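Local coordinates for suppressor of fused family protein (PDB 3K5J), which is of unknown function but resembles the N-terminal domain of human Suppressor of fused, and may therefore work by binding other proteins, at residues Leu82-Ser87 with Val102-Pro107; Arg148-Thr153 with Glu157-Lys162; Gln6-His11 with Val55-Gly60. One frame throughout, in Å; residues are numbered along the deposited sequence.

How the interactions relate
From the N terminus, interaction 3 comes first: it sets helix 2-15 on strand 52-57, with 43 residues between its segments. Interaction 1 follows, bringing helix 77-91 to the end of strand 101-103 with 14 residues between its segments, and interaction 2 closes a short connection, three residues between its segments, joining helices 145-150 and 156-166. The three lie in series; none nests in or crosses another. Interactions 1 and 3 touch directly, Ile59 CD1 lying 3.7 Å from Ala86 CA. Interactions 1 and 2, with centres 21 Å apart, do not touch but share one sulfate, bound by Asn103 and Arg148. Interactions 2 and 3 lie on opposite sides of the chain's centre.

Interaction 1: residues Leu82-Ser87 with Val102-Pro107; sequences LAMLAS and VNIGRP. With SO4 (sulfate ion), chain E.
Leu85 and Val102 meet tip to tip where helix 77-91, in the mixed alpha and beta fold of this Sufu-like protein, approaches the end of strand 101-103. The tight part of the contact is one methyl pair: Leu85 CD2 stands 3.4 Å from Val102 CG1, closer than two such carbons usually come. Val102 places CG1 opposite its own backbone N (chi1 175°), and in that position the branch projects at the helix. The gap is bridged from the helix by side chains, since the nearest alpha carbons, Leu85 CA and Ile104 CA, are 8.3 Å apart. Both members of the pair are buried. Leu85 also rests on Phe96 and Leu140, and Val102 on Ile119 of the adjacent strand 116-120.

Met84, a selenomethionine, makes the looser side: it is partly exposed, it was modelled in two conformers, and its CE lies 4.2 Å from Ile104 CG2, a wider side-chain approach than that of the leucine-valine pair. Its chain runs extended to the selenium and then bends (chi3 75°), which carries CE to within 3.3 Å of Ile104 O. This closeness to the carbonyl holds for one conformer and remains doubtful.

The chain leaves the strand at Asn103 through an Asx turn, in which Asn103 OD1 accepts from Gly105 N at 2.9 Å; Gly105 itself has a positive phi, which favours glycine. Farther along the loop, Arg106 forms a salt bridge back to Glu80 on the helix. Asn103 CB points away from the helix, and the amide is used at both ends: while OD1 fixes the turn, Asn103 ND2 donates to O4 of a sulfate ion, probably from the crystallisation liquor, at 3.0 Å and with a nearly straight N-H...O angle of 168°.

Interaction 2: residues Arg148-Thr153 with Glu157-Lys162; sequences RLFLNT and EELETK. With SO4 (sulfate ion), chain E.
Phe150 and Leu159 both carry CG opposite the backbone N (chi1 176° and -176°), and these torsions extend the two side chains from their helices into each other. They meet obliquely. The phenyl ring presents its edge to the second helix, with Leu159 N near the ring plane, and Phe150 CE1 lies 4.1 Å from Leu159 CB. Leu151 packs beside it: its CD1 comes within 3.7 Å of Leu159 CD2, while its other methyl, CD2, is 3.9 Å from Leu159 CB. The two leucines cross at about a right angle, so that Leu159 CD2 is set against CG and both methyls of Leu151.

Toward solvent the packing thins. Glu158 OE1 comes no nearer than 4.2 Å to Phe150 CZ, with the carboxylate plane steeply inclined to the ring. Phe150 is further covered by the stacked ring of His154, whose ND1 is hydrogen-bonded to Phe150 O.

Arg148 CB points away from the second helix. In the conformer described, one of two modelled, Arg148 NE and NH2 each donate to a sulfate oxygen, O3 and O2 respectively, both at 2.9 Å. The sulfur lies in the guanidinium plane at its edge, as expected of a two-pronged grip. The remaining NH1 donates to Asn152 OD1 at 3.0 Å from above the carbonyl plane, linking the sulfate contact to the turn.

A type I beta turn from Phe150 to Thr153 begins the short link between helices 145-150 and 156-166, and Phe150, Leu151 and Leu159 form the apolar interface of this pair of consecutive helices.

Interaction 3: residues Gln6-His11 with Val55-Gly60; sequences QTVLSH and VSSGIG
Ser57 OG lies against Val8 and is hydrogen-bonded with Asn5 OD1, just before residues 6-11 on the same helix. Val8 supplies the apolar wall: CB and CG2 each lie 3.5 Å from Ser57 OG, and CG1 is 3.8 Å from the same oxygen. The hydroxyl thus faces carbon on the valine side and finds its polar partner in Asn5. Its position follows from chi1 of Ser57 (-176°), which puts OG opposite the backbone N.

The close approach (Val8 CA to Ser57 CA 6.5 Å) is consistent with the small size of serine, and Val8 CB points toward the strand. Val8 CG1 also lies 4.1 Å from Ser56 O, a looser contact. Val8, Ser56 and Ser57 are all buried, yet their mutual interface is small (110 Å²), so the contact amounts to one valine seated over one serine.

Alternation along the strand sends the preceding hydroxyl the other way. Ser56 CB points away from helix 2-15, and its OG is hydrogen-bonded to Glu66 OE1 and to Phe67 N. The same carboxylate reaches the turn that ends the strand: Glu66 OE2 accepts from Gly58 N and Gly60 N. With phi and psi of 143° and -28° at Gly58, a side chain here would collide with Ser57 O, which by itself calls for glycine.

Strand 52-57 runs antiparallel between strands 39-43 and 65-71, with backbone bonds from Ser57 to Gln39 and from Ser56 to Phe67. Val8 also touches Phe41 of strand 39-43 and Met132 of strand 131-132, while His11 stacks on Phe137 of strand 135-143. Beyond the turn, Ile59 packs on Ser89 and Met90 of helix 77-91.

Interaction 1: residues Leu82-Ser87 with Val102-Pro107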
loop_
_atom_site.group_PDB
_atom_site.type_symbol
_atom_site.label_atom_id
_atom_site.label_comp_id
_atom_site.label_asym_id
_atom_site.label_seq_id
_atom_site.Cartn_x
_atom_site.Cartn_y
_atom_site.Cartn_z
ATOM N N LEU A 82 4.129 -0.725 -6.927
ATOM C CA LEU A 82 2.879 -1.461 -7.026
ATOM C C LEU A 82 2.871 -2.422 -8.223
ATOM O O LEU A 82 2.299 -3.509 -8.114
ATOM C CB LEU A 82 1.678 -0.523 -7.026
ATOM C CG LEU A 82 1.391 0.152 -5.679
ATOM C CD1 LEU A 82 0.368 1.294 -5.806
ATOM C CD2 LEU A 82 0.922 -0.848 -4.632
ATOM N N ALA A 83 3.514 -2.061 -9.343
ATOM C CA ALA A 83 3.656 -3.004 -10.458
ATOM C C ALA A 83 4.464 -4.246 -10.053
ATOM O O ALA A 83 4.111 -5.382 -10.369
ATOM C CB ALA A 83 4.250 -2.346 -11.702
HETATM N N MSE A 84 5.529 -4.027 -9.309
HETATM C CA MSE A 84 6.353 -5.124 -8.787
HETATM C C MSE A 84 5.507 -6.012 -7.885
HETATM O O MSE A 84 5.573 -7.248 -7.973
HETATM C CB MSE A 84 7.547 -4.545 -8.044
HETATM C CG MSE A 84 8.361 -5.589 -7.286
HETATM SE SE MSE A 84 9.703 -4.840 -6.131
HETATM C CE MSE A 84 8.552 -4.235 -4.735
ATOM N N LEU A 85 4.703 -5.386 -7.004
ATOM C CA LEU A 85 3.859 -6.157 -6.076
ATOM C C LEU A 85 2.731 -6.914 -6.776
ATOM O O LEU A 85 2.346 -7.991 -6.335
ATOM C CB LEU A 85 3.328 -5.292 -4.881
ATOM C CG LEU A 85 4.447 -4.676 -4.030
ATOM C CD1 LEU A 85 3.845 -3.847 -2.865
ATOM C CD2 LEU A 85 5.422 -5.718 -3.502
ATOM N N ALA A 86 2.206 -6.374 -7.850
ATOM C CA ALA A 86 1.208 -7.056 -8.654
ATOM C C ALA A 86 1.817 -8.372 -9.164
ATOM O O ALA A 86 1.192 -9.425 -9.071
ATOM C CB ALA A 86 0.793 -6.183 -9.839
ATOM N N SER A 87 3.020 -8.308 -9.734
ATOM C CA SER A 87 3.709 -9.527 -10.199
ATOM C C SER A 87 3.925 -10.503 -9.051
ATOM O O SER A 87 3.638 -11.712 -9.173
ATOM C CB SER A 87 5.067 -9.147 -10.806
ATOM O OG SER A 87 5.854 -10.317 -11.015
ATOM N N VAL A 102 6.168 -7.201 3.460
ATOM C CA VAL A 102 6.564 -7.144 2.072
ATOM C C VAL A 102 7.940 -6.510 1.991
ATOM O O VAL A 102 8.108 -5.385 2.428
ATOM C CB VAL A 102 5.587 -6.281 1.225
ATOM C CG1 VAL A 102 6.130 -6.158 -0.199
ATOM C CG2 VAL A 102 4.204 -6.835 1.273
ATOM N N ASN A 103 8.929 -7.226 1.460
ATOM C CA ASN A 103 10.245 -6.673 1.199
ATOM C C ASN A 103 10.188 -5.961 -0.134
ATOM O O ASN A 103 9.993 -6.592 -1.175
ATOM C CB ASN A 103 11.321 -7.793 1.208
ATOM C CG ASN A 103 12.737 -7.255 1.165
ATOM O OD1 ASN A 103 13.002 -6.087 0.760
ATOM N ND2 ASN A 103 13.694 -8.122 1.594
ATOM N N ILE A 104 10.360 -4.642 -0.122
ATOM C CA ILE A 104 10.304 -3.821 -1.322
ATOM C C ILE A 104 11.540 -3.990 -2.187
ATOM O O ILE A 104 11.508 -3.686 -3.389
ATOM C CB ILE A 104 10.125 -2.310 -0.904
ATOM C CG1 ILE A 104 8.930 -2.182 0.040
ATOM C CG2 ILE A 104 10.027 -1.366 -2.093
ATOM C CD1 ILE A 104 8.840 -0.784 0.712
ATOM N N GLY A 105 12.631 -4.410 -1.563
ATOM C CA GLY A 105 13.907 -4.631 -2.259
ATOM C C GLY A 105 14.721 -3.365 -2.457
ATOM O O GLY A 105 15.751 -3.376 -3.163
ATOM N N ARG A 106 14.243 -2.280 -1.847
ATOM C CA ARG A 106 14.826 -0.969 -1.893
ATOM C C ARG A 106 14.016 -0.091 -0.933
ATOM O O ARG A 106 12.943 -0.494 -0.500
ATOM C CB ARG A 106 14.768 -0.407 -3.309
ATOM C CG ARG A 106 13.405 -0.095 -3.793
ATOM C CD ARG A 106 13.500 0.428 -5.212
ATOM N NE ARG A 106 12.225 0.961 -5.654
ATOM C CZ ARG A 106 11.954 1.321 -6.891
ATOM N NH1 ARG A 106 12.893 1.120 -7.869
ATOM N NH2 ARG A 106 10.727 1.823 -7.137
ATOM N N PRO A 107 14.505 1.115 -0.606
ATOM C CA PRO A 107 13.705 2.004 0.210
ATOM C C PRO A 107 12.387 2.362 -0.453
ATOM O O PRO A 107 12.329 2.566 -1.674
ATOM C CB PRO A 107 14.589 3.220 0.373
ATOM C CG PRO A 107 15.977 2.668 0.205
ATOM C CD PRO A 107 15.842 1.671 -0.882
HETATM S S SO4 E . 12.409 -10.663 3.964
HETATM O O1 SO4 E . 13.743 -10.744 4.588
HETATM O O2 SO4 E . 11.728 -11.874 4.393
HETATM O O3 SO4 E . 11.730 -9.439 4.497
HETATM O O4 SO4 E . 12.558 -10.701 2.497
#

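Interaction 2: residues Arg148-Thr153 with Glu157-Lys162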
loop_
_atom_site.group_PDB
_atom_site.type_symbol
_atom_site.label_atom_id
_atom_site.label_comp_id
_atom_site.label_asym_id
_atom_site.label_seq_id
_atom_site.Cartn_x
_atom_site.Cartn_y
_atom_site.Cartn_z
ATOM N N ARG A 148 11.009 -4.776 11.240
ATOM C CA ARG A 148 10.886 -5.987 10.440
ATOM C C ARG A 148 11.533 -7.159 11.163
ATOM O O ARG A 148 10.968 -8.252 11.258
ATOM C CB ARG A 148 11.519 -5.799 9.065
ATOM C CG ARG A 148 11.810 -7.084 8.295
ATOM C CD ARG A 148 10.543 -7.851 7.948
ATOM N NE ARG A 148 10.895 -9.098 7.275
ATOM C CZ ARG A 148 10.909 -10.281 7.868
ATOM N NH1 ARG A 148 10.566 -10.369 9.141
ATOM N NH2 ARG A 148 11.264 -11.373 7.180
ATOM N N LEU A 149 12.747 -6.924 11.657
ATOM C CA LEU A 149 13.466 -7.998 12.379
ATOM C C LEU A 149 12.693 -8.462 13.611
ATOM O O LEU A 149 12.609 -9.689 13.898
ATOM C CB LEU A 149 14.884 -7.542 12.745
ATOM C CG LEU A 149 15.684 -8.599 13.521
ATOM C CD1 LEU A 149 15.920 -9.824 12.665
ATOM C CD2 LEU A 149 16.991 -7.971 13.990
ATOM N N PHE A 150 12.140 -7.527 14.361
ATOM C CA PHE A 150 11.314 -7.797 15.508
ATOM C C PHE A 150 10.227 -8.808 15.186
ATOM O O PHE A 150 9.937 -9.635 16.003
ATOM C CB PHE A 150 10.753 -6.457 16.040
ATOM C CG PHE A 150 9.801 -6.546 17.183
ATOM C CD1 PHE A 150 8.461 -6.609 16.960
ATOM C CD2 PHE A 150 10.238 -6.432 18.485
ATOM C CE1 PHE A 150 7.574 -6.649 17.988
ATOM C CE2 PHE A 150 9.344 -6.473 19.503
ATOM C CZ PHE A 150 8.015 -6.567 19.243
ATOM N N LEU A 151 9.659 -8.766 13.993
ATOM C CA LEU A 151 8.549 -9.645 13.622
ATOM C C LEU A 151 8.946 -11.100 13.430
ATOM O O LEU A 151 8.088 -11.987 13.378
ATOM C CB LEU A 151 7.825 -9.093 12.387
ATOM C CG LEU A 151 6.981 -7.838 12.626
ATOM C CD1 LEU A 151 6.498 -7.254 11.306
ATOM C CD2 LEU A 151 5.789 -8.163 13.546
ATOM N N ASN A 152 10.237 -11.357 13.404
ATOM C CA ASN A 152 10.702 -12.747 13.407
ATOM C C ASN A 152 10.468 -13.473 14.706
ATOM O O ASN A 152 10.389 -14.710 14.702
ATOM C CB ASN A 152 12.185 -12.790 13.068
ATOM C CG ASN A 152 12.427 -12.501 11.621
ATOM O OD1 ASN A 152 11.510 -12.632 10.813
ATOM N ND2 ASN A 152 13.649 -12.117 11.267
ATOM N N THR A 153 10.398 -12.751 15.810
ATOM C CA THR A 153 10.238 -13.401 17.134
ATOM C C THR A 153 9.138 -12.787 17.989
ATOM O O THR A 153 9.057 -13.011 19.210
ATOM C CB THR A 153 11.558 -13.353 17.925
ATOM O OG1 THR A 153 11.901 -11.984 18.222
ATOM C CG2 THR A 153 12.667 -14.022 17.118
ATOM N N GLU A 157 0.488 -8.459 16.245
ATOM C CA GLU A 157 -0.300 -7.755 17.262
ATOM C C GLU A 157 0.595 -6.975 18.216
ATOM O O GLU A 157 0.287 -5.815 18.578
ATOM C CB GLU A 157 -1.177 -8.737 18.075
ATOM C CG GLU A 157 -2.464 -9.134 17.386
ATOM N N GLU A 158 1.710 -7.583 18.647
ATOM C CA GLU A 158 2.620 -6.868 19.563
ATOM C C GLU A 158 3.194 -5.616 18.886
ATOM O O GLU A 158 3.303 -4.541 19.486
ATOM C CB GLU A 158 3.775 -7.724 20.068
ATOM C CG GLU A 158 3.472 -8.846 21.041
ATOM C CD GLU A 158 4.719 -9.728 21.149
ATOM O OE1 GLU A 158 5.744 -9.159 21.600
ATOM O OE2 GLU A 158 4.700 -10.920 20.711
ATOM N N LEU A 159 3.578 -5.760 17.632
ATOM C CA LEU A 159 4.119 -4.584 16.897
ATOM C C LEU A 159 3.050 -3.499 16.721
ATOM O O LEU A 159 3.312 -2.312 16.946
ATOM C CB LEU A 159 4.730 -4.960 15.538
ATOM C CG LEU A 159 5.401 -3.783 14.776
ATOM C CD1 LEU A 159 6.570 -3.178 15.607
ATOM C CD2 LEU A 159 5.856 -4.271 13.407
ATOM N N GLU A 160 1.830 -3.902 16.372
ATOM C CA GLU A 160 0.773 -2.928 16.186
ATOM C C GLU A 160 0.455 -2.205 17.505
ATOM O O GLU A 160 0.206 -0.983 17.524
ATOM C CB GLU A 160 -0.444 -3.590 15.534
ATOM C CG GLU A 160 -0.180 -3.882 14.047
ATOM C CD GLU A 160 -1.341 -4.524 13.299
ATOM O OE1 GLU A 160 -2.195 -5.134 13.975
ATOM O OE2 GLU A 160 -1.414 -4.401 12.029
ATOM N N THR A 161 0.593 -2.900 18.634
ATOM C CA THR A 161 0.475 -2.209 19.922
ATOM C C THR A 161 1.527 -1.131 20.096
ATOM O O THR A 161 1.205 -0.003 20.507
ATOM C CB THR A 161 0.561 -3.227 21.049
ATOM O OG1 THR A 161 -0.590 -4.077 20.958
ATOM C CG2 THR A 161 0.612 -2.525 22.403
ATOM N N LYS A 162 2.771 -1.460 19.766
ATOM C CA LYS A 162 3.877 -0.508 19.830
ATOM C C LYS A 162 3.579 0.684 18.912
ATOM O O LYS A 162 3.839 1.839 19.296
ATOM C CB LYS A 162 5.221 -1.169 19.476
ATOM C CG LYS A 162 5.809 -2.172 20.516
HETATM S S SO4 E . 12.409 -10.663 3.964
HETATM O O1 SO4 E . 13.743 -10.744 4.588
HETATM O O2 SO4 E . 11.728 -11.874 4.393
HETATM O O3 SO4 E . 11.730 -9.439 4.497
HETATM O O4 SO4 E . 12.558 -10.701 2.497
#

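Interaction 3: residues Gln6-His11 with Val55-Gly60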
loop_
_atom_site.group_PDB
_atom_site.type_symbol
_atom_site.label_atom_id
_atom_site.label_comp_id
_atom_site.label_asym_id
_atom_site.label_seq_id
_atom_site.Cartn_x
_atom_site.Cartn_y
_atom_site.Cartn_z
ATOM N N GLN A 6 -12.889 0.291 -13.283
ATOM C CA GLN A 6 -13.852 1.363 -13.077
ATOM C C GLN A 6 -14.581 1.165 -11.736
ATOM O O GLN A 6 -14.904 2.173 -11.068
ATOM C CB GLN A 6 -14.804 1.500 -14.260
ATOM C CG GLN A 6 -15.837 2.626 -14.087
ATOM C CD GLN A 6 -15.215 3.980 -13.980
ATOM O OE1 GLN A 6 -14.340 4.339 -14.766
ATOM N NE2 GLN A 6 -15.677 4.773 -13.021
ATOM N N THR A 7 -14.871 -0.080 -11.336
ATOM C CA THR A 7 -15.426 -0.305 -9.984
ATOM C C THR A 7 -14.478 0.201 -8.897
ATOM O O THR A 7 -14.923 0.859 -7.962
ATOM C CB THR A 7 -15.888 -1.747 -9.704
ATOM O OG1 THR A 7 -14.780 -2.623 -9.449
ATOM C CG2 THR A 7 -16.839 -2.253 -10.832
ATOM N N VAL A 8 -13.189 -0.045 -9.049
ATOM C CA VAL A 8 -12.208 0.451 -8.088
ATOM C C VAL A 8 -12.179 1.980 -8.096
ATOM O O VAL A 8 -12.229 2.630 -7.042
ATOM C CB VAL A 8 -10.810 -0.157 -8.331
ATOM C CG1 VAL A 8 -9.722 0.510 -7.458
ATOM C CG2 VAL A 8 -10.821 -1.685 -8.155
ATOM N N LEU A 9 -12.088 2.570 -9.276
ATOM C CA LEU A 9 -12.048 4.030 -9.388
ATOM C C LEU A 9 -13.276 4.668 -8.745
ATOM O O LEU A 9 -13.149 5.639 -8.001
ATOM C CB LEU A 9 -11.956 4.452 -10.844
ATOM C CG LEU A 9 -11.954 5.960 -11.151
ATOM C CD1 LEU A 9 -10.898 6.714 -10.351
ATOM C CD2 LEU A 9 -11.843 6.176 -12.656
ATOM N N SER A 10 -14.453 4.094 -8.995
ATOM C CA SER A 10 -15.703 4.618 -8.402
ATOM C C SER A 10 -15.691 4.530 -6.893
ATOM O O SER A 10 -16.147 5.427 -6.210
ATOM C CB SER A 10 -16.886 3.841 -8.952
ATOM O OG SER A 10 -17.095 4.193 -10.303
ATOM N N HIS A 11 -15.155 3.423 -6.372
ATOM C CA HIS A 11 -15.014 3.214 -4.940
ATOM C C HIS A 11 -14.123 4.302 -4.326
ATOM O O HIS A 11 -14.461 4.934 -3.318
ATOM C CB HIS A 11 -14.453 1.812 -4.677
ATOM C CG HIS A 11 -14.225 1.514 -3.233
ATOM N ND1 HIS A 11 -15.247 1.410 -2.312
ATOM C CD2 HIS A 11 -13.070 1.284 -2.559
ATOM C CE1 HIS A 11 -14.723 1.112 -1.132
ATOM N NE2 HIS A 11 -13.408 1.035 -1.254
ATOM N N VAL A 55 -3.029 3.604 -5.223
ATOM C CA VAL A 55 -3.859 2.445 -4.979
ATOM C C VAL A 55 -3.767 1.470 -6.169
ATOM O O VAL A 55 -3.870 1.887 -7.322
ATOM C CB VAL A 55 -5.365 2.826 -4.776
ATOM C CG1 VAL A 55 -6.180 1.552 -4.405
ATOM C CG2 VAL A 55 -5.527 3.990 -3.764
ATOM N N SER A 56 -3.561 0.181 -5.901
ATOM C CA SER A 56 -3.574 -0.812 -6.964
ATOM C C SER A 56 -4.977 -1.100 -7.490
ATOM O O SER A 56 -5.952 -0.998 -6.733
ATOM C CB SER A 56 -2.926 -2.097 -6.492
ATOM O OG SER A 56 -3.679 -2.806 -5.504
ATOM N N SER A 57 -5.038 -1.587 -8.726
ATOM C CA SER A 57 -6.300 -2.041 -9.289
ATOM C C SER A 57 -6.084 -3.188 -10.259
ATOM O O SER A 57 -5.528 -3.001 -11.358
ATOM C CB SER A 57 -6.990 -0.873 -10.030
ATOM O OG SER A 57 -8.277 -1.256 -10.531
ATOM N N GLY A 58 -6.497 -4.364 -9.832
ATOM C CA GLY A 58 -6.440 -5.554 -10.674
ATOM C C GLY A 58 -6.070 -6.800 -9.877
ATOM O O GLY A 58 -6.448 -7.920 -10.223
ATOM N N ILE A 59 -5.326 -6.620 -8.794
ATOM C CA ILE A 59 -4.898 -7.732 -7.937
ATOM C C ILE A 59 -6.117 -8.378 -7.299
ATOM O O ILE A 59 -6.163 -9.584 -7.092
ATOM C CB ILE A 59 -3.866 -7.242 -6.842
ATOM C CG1 ILE A 59 -2.584 -6.687 -7.496
ATOM C CG2 ILE A 59 -3.619 -8.359 -5.815
ATOM C CD1 ILE A 59 -1.666 -5.924 -6.602
ATOM N N GLY A 60 -7.138 -7.565 -7.028
ATOM C CA GLY A 60 -8.301 -8.063 -6.293
ATOM C C GLY A 60 -9.140 -9.081 -7.041
ATOM O O GLY A 60 -9.816 -9.884 -6.419
#